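PDB 2IVF: ethylbenzene dehydrogenase alpha-subunit from Aromatoleum aromaticum, which belongs to the molybdopterin oxidoreductase family and binds a molybdenum atom, an iron/sulfur cluster and the ligands MGD and MD1. Local coordinates for residues A305-L310 against F462-L467; K726-M729 against L733-N736. All coordinates share one frame; numbering follows the deposited sequence.

Interaction 1. Residues A305-L310 against F462-L467; sequences AFWLGL and FLAMAL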
# COMPACT_ATOMS: atom_id res chain seq x y z
N ALA A 305 16.42 23.53 9.53
CA ALA A 305 17.84 23.86 9.49
C ALA A 305 18.39 23.58 8.09
O ALA A 305 19.27 24.29 7.59
CB ALA A 305 18.60 23.10 10.59
N PHE A 306 17.95 22.49 7.49
CA PHE A 306 18.42 22.16 6.13
C PHE A 306 18.03 23.28 5.18
O PHE A 306 18.86 23.83 4.47
CB PHE A 306 17.93 20.79 5.68
CG PHE A 306 18.13 20.53 4.20
CD1 PHE A 306 19.37 20.15 3.69
CD2 PHE A 306 17.09 20.69 3.32
CE1 PHE A 306 19.54 19.95 2.32
CE2 PHE A 306 17.27 20.51 1.98
CZ PHE A 306 18.49 20.13 1.48
N TRP A 307 16.77 23.65 5.21
CA TRP A 307 16.26 24.61 4.25
C TRP A 307 16.76 26.01 4.54
O TRP A 307 17.03 26.76 3.60
CB TRP A 307 14.74 24.59 4.19
CG TRP A 307 14.22 23.41 3.55
CD1 TRP A 307 13.60 22.39 4.15
CD2 TRP A 307 14.26 23.12 2.16
NE1 TRP A 307 13.25 21.45 3.23
CE2 TRP A 307 13.64 21.88 1.99
CE3 TRP A 307 14.76 23.79 1.03
CZ2 TRP A 307 13.50 21.28 0.74
CZ3 TRP A 307 14.62 23.18 -0.21
CH2 TRP A 307 13.98 21.96 -0.34
N LEU A 308 16.99 26.33 5.79
CA LEU A 308 17.59 27.62 6.09
C LEU A 308 19.07 27.63 5.61
O LEU A 308 19.60 28.66 5.17
CB LEU A 308 17.46 27.90 7.58
CG LEU A 308 16.01 28.12 8.06
CD1 LEU A 308 15.91 28.18 9.59
CD2 LEU A 308 15.42 29.40 7.43
N GLY A 309 19.76 26.51 5.74
CA GLY A 309 21.12 26.38 5.22
C GLY A 309 21.15 26.65 3.72
O GLY A 309 22.02 27.40 3.22
N LEU A 310 20.18 26.09 3.01
CA LEU A 310 20.05 26.33 1.57
C LEU A 310 19.81 27.82 1.29
O LEU A 310 20.35 28.37 0.35
CB LEU A 310 18.92 25.50 0.96
CG LEU A 310 19.31 24.16 0.31
CD1 LEU A 310 20.19 23.27 1.19
CD2 LEU A 310 18.08 23.43 -0.24
N PHE A 462 9.58 26.98 1.97
CA PHE A 462 9.07 28.06 1.13
C PHE A 462 9.98 29.26 0.99
O PHE A 462 9.97 29.93 -0.05
CB PHE A 462 7.66 28.45 1.58
CG PHE A 462 6.68 27.36 1.38
CD1 PHE A 462 6.61 26.75 0.16
CD2 PHE A 462 5.85 26.91 2.39
CE1 PHE A 462 5.72 25.68 -0.09
CE2 PHE A 462 4.96 25.85 2.14
CZ PHE A 462 4.93 25.23 0.92
N LEU A 463 10.80 29.54 2.00
CA LEU A 463 11.77 30.63 1.92
C LEU A 463 12.80 30.32 0.85
O LEU A 463 13.13 31.16 0.06
CB LEU A 463 12.43 30.88 3.29
CG LEU A 463 13.55 31.91 3.28
CD1 LEU A 463 13.03 33.29 2.78
CD2 LEU A 463 14.20 32.01 4.69
N ALA A 464 13.26 29.07 0.79
CA ALA A 464 14.19 28.64 -0.26
C ALA A 464 13.55 28.72 -1.65
O ALA A 464 14.22 29.08 -2.65
CB ALA A 464 14.71 27.21 0.04
N MET A 465 12.28 28.32 -1.74
CA MET A 465 11.54 28.43 -2.99
C MET A 465 11.37 29.89 -3.39
O MET A 465 11.49 30.22 -4.54
CB MET A 465 10.19 27.73 -2.91
CG MET A 465 10.31 26.27 -2.58
SD MET A 465 11.37 25.39 -3.82
CE MET A 465 12.10 24.12 -2.79
N ALA A 466 11.08 30.76 -2.44
CA ALA A 466 11.01 32.20 -2.73
C ALA A 466 12.32 32.78 -3.29
O ALA A 466 12.34 33.57 -4.27
CB ALA A 466 10.64 32.96 -1.44
N LEU A 467 13.40 32.45 -2.59
CA LEU A 467 14.70 33.00 -2.89
C LEU A 467 15.13 32.52 -4.27
O LEU A 467 15.84 33.21 -4.92
CB LEU A 467 15.73 32.59 -1.85
CG LEU A 467 15.59 33.29 -0.51
CD1 LEU A 467 16.43 32.52 0.56
CD2 LEU A 467 15.97 34.80 -0.61
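Trp307 carries this contact, meeting Ala464 and Met465 with the six-membered part of its indole. Its helix, 303-316, runs beside helix 454-467. Over the short segments the two axes come within 8.7 Å and differ in direction by 18°, so the helices lie nearly parallel. The backbones are nearest at Trp307 and Ala464. The small methyl of Ala464 lets the indole sit close, with Trp307 CE3 3.6 Å from Ala464 CB. Met465 supplies the second touch. Its CB does not point at the other helix, but the chain bends at chi2 (-57°) and again at chi3, which brings the terminal methyl round to the ring. Met465 CE ends 3.7 Å from Trp307 CZ3 and nearly as close to CH2. Both methyls approach the indole obliquely. Within its own helix the indole carries Phe306 on one face, where Phe306 CE2 lies 3.8 Å above the plane, over its centre. Phe251 of the parallel-sheet strand 249-253 meets the indole edge-to-face, so Trp307 joins the helix pair to that sheet.

The other flank is looser. Leu308 and Leu463 cross at about a right angle and touch through one branch each, with Leu308 CD2 4.0 Å from Leu463 CD2. This flank is not a solvent side, since Leu308 also packs on Leu409 and Tyr412. All five touching residues are buried.

No hydrogen bond crosses between the segments. The Trp307 side chain lies about 7 Å from bound MGD, near the ligand but not against it. The helices are therefore joined here by shape and apolar surface alone, with one large ring set against two methyl groups and a lighter leucine pair beside it.

Interaction 2. Residues K726-M729 against L733-N736; sequences KFTM and LLTN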
# COMPACT_ATOMS: atom_id res chain seq x y z
N LYS A 726 -36.14 16.24 5.25
CA LYS A 726 -35.08 17.16 4.90
C LYS A 726 -33.88 16.41 4.37
O LYS A 726 -33.37 16.75 3.32
CB LYS A 726 -34.72 18.05 6.08
CG LYS A 726 -35.73 19.17 6.24
CD LYS A 726 -35.73 19.78 7.59
CE LYS A 726 -34.51 20.62 7.85
NZ LYS A 726 -34.31 21.68 6.84
N PHE A 727 -33.45 15.37 5.07
CA PHE A 727 -32.32 14.58 4.65
C PHE A 727 -32.49 14.05 3.24
O PHE A 727 -31.57 14.09 2.46
CB PHE A 727 -32.09 13.41 5.61
CG PHE A 727 -30.88 12.66 5.31
CD1 PHE A 727 -29.64 13.12 5.75
CD2 PHE A 727 -30.94 11.51 4.54
CE1 PHE A 727 -28.50 12.44 5.43
CE2 PHE A 727 -29.79 10.81 4.24
CZ PHE A 727 -28.56 11.29 4.67
N THR A 728 -33.65 13.50 2.94
CA THR A 728 -33.86 12.86 1.65
C THR A 728 -34.38 13.83 0.57
O THR A 728 -34.74 13.38 -0.56
CB THR A 728 -34.88 11.68 1.79
OG1 THR A 728 -36.15 12.19 2.18
CG2 THR A 728 -34.44 10.60 2.79
N MET A 729 -34.46 15.13 0.91
CA MET A 729 -35.12 16.11 0.03
C MET A 729 -36.49 15.58 -0.38
O MET A 729 -36.80 15.42 -1.57
CB MET A 729 -34.29 16.41 -1.21
CG MET A 729 -32.98 17.11 -0.93
SD MET A 729 -32.07 17.39 -2.46
CE MET A 729 -30.42 17.72 -1.89
N LEU A 733 -33.76 11.82 -2.65
CA LEU A 733 -32.50 11.16 -2.41
C LEU A 733 -32.66 10.00 -1.41
O LEU A 733 -32.69 10.21 -0.20
CB LEU A 733 -31.52 12.19 -1.87
CG LEU A 733 -31.23 13.34 -2.83
CD1 LEU A 733 -30.15 14.25 -2.24
CD2 LEU A 733 -30.82 12.82 -4.22
N LEU A 734 -32.77 8.78 -1.93
CA LEU A 734 -32.90 7.57 -1.13
C LEU A 734 -31.74 6.60 -1.30
O LEU A 734 -31.50 5.76 -0.42
CB LEU A 734 -34.16 6.83 -1.52
CG LEU A 734 -35.45 7.60 -1.23
CD1 LEU A 734 -36.65 6.83 -1.73
CD2 LEU A 734 -35.52 7.95 0.23
N THR A 735 -31.04 6.67 -2.42
CA THR A 735 -29.99 5.69 -2.74
C THR A 735 -28.75 6.40 -3.22
O THR A 735 -28.81 7.54 -3.65
CB THR A 735 -30.45 4.78 -3.82
OG1 THR A 735 -30.52 5.53 -5.04
CG2 THR A 735 -31.84 4.19 -3.48
N ASN A 736 -27.63 5.72 -3.13
CA ASN A 736 -26.41 6.20 -3.75
C ASN A 736 -26.59 6.61 -5.19
O ASN A 736 -26.05 7.62 -5.59
CB ASN A 736 -25.27 5.19 -3.66
CG ASN A 736 -24.56 5.23 -2.28
OD1 ASN A 736 -25.18 5.55 -1.27
ND2 ASN A 736 -23.25 4.98 -2.28
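The flat carbonyl group of Thr728 receives the backbone N-H of Leu733, which comes in tilted 31° from the carbonyl plane. The bond from Leu733 N to Thr728 O is short, 2.8 Å, and nearly straight at 171°. It closes the turn after helix 723-727, which ends in a Schellman motif. Met729 has the positive phi of that motif, and Met729 N bonds back to Lys726 O at 3.1 Å. Trp688 meets the Phe727 ring and bonds through NE1 to Leu733 O, so it touches both sides of the turn.

Thr728 packs on the second segment with its carbon atoms. Its CA makes a CH...O contact with Leu733 O, and its CG2 lies 3.8 Å from Leu734 CD2. Its chi1 of 64° turns OG1 back to the helix, where it is hydrogen-bonded to Tyr724 O, and also to Gly731 N. The hydroxyl thus ties the last helical turn to the loop.

Beyond the turn, Thr735 is the N-cap of helix 736-749: its side chain caps a backbone N of the first turn, and Asp738 OD2 accepts Thr735 N in return, a capping box; it also accepts Leu734 N. The extended side chain of Met729 crosses that of Leu733 obliquely, with both SD and CE against CD1. Met729 CE is 3.5 Å from Leu733 CD1, tighter than a usual carbon-carbon contact.

In the fold
Interactions 1 and 2 lie on opposite sides of the chain's centre, with centres 50 Å apart and nearest atoms about 35 Å apart. They share no helix or strand. Interaction 1 joins two helices more than 150 residues apart in sequence, and every touching residue is buried. Interaction 2 is local. It shapes the link between two consecutive helices, and Leu734 at its margin is partly exposed, though its other three touching residues are buried. The chemistry differs accordingly. The helix pair meets through side chains alone, all apolar, whereas the turn combines a backbone hydrogen bond with apolar packing. The buried areas are almost equal, 206 and 213 Å².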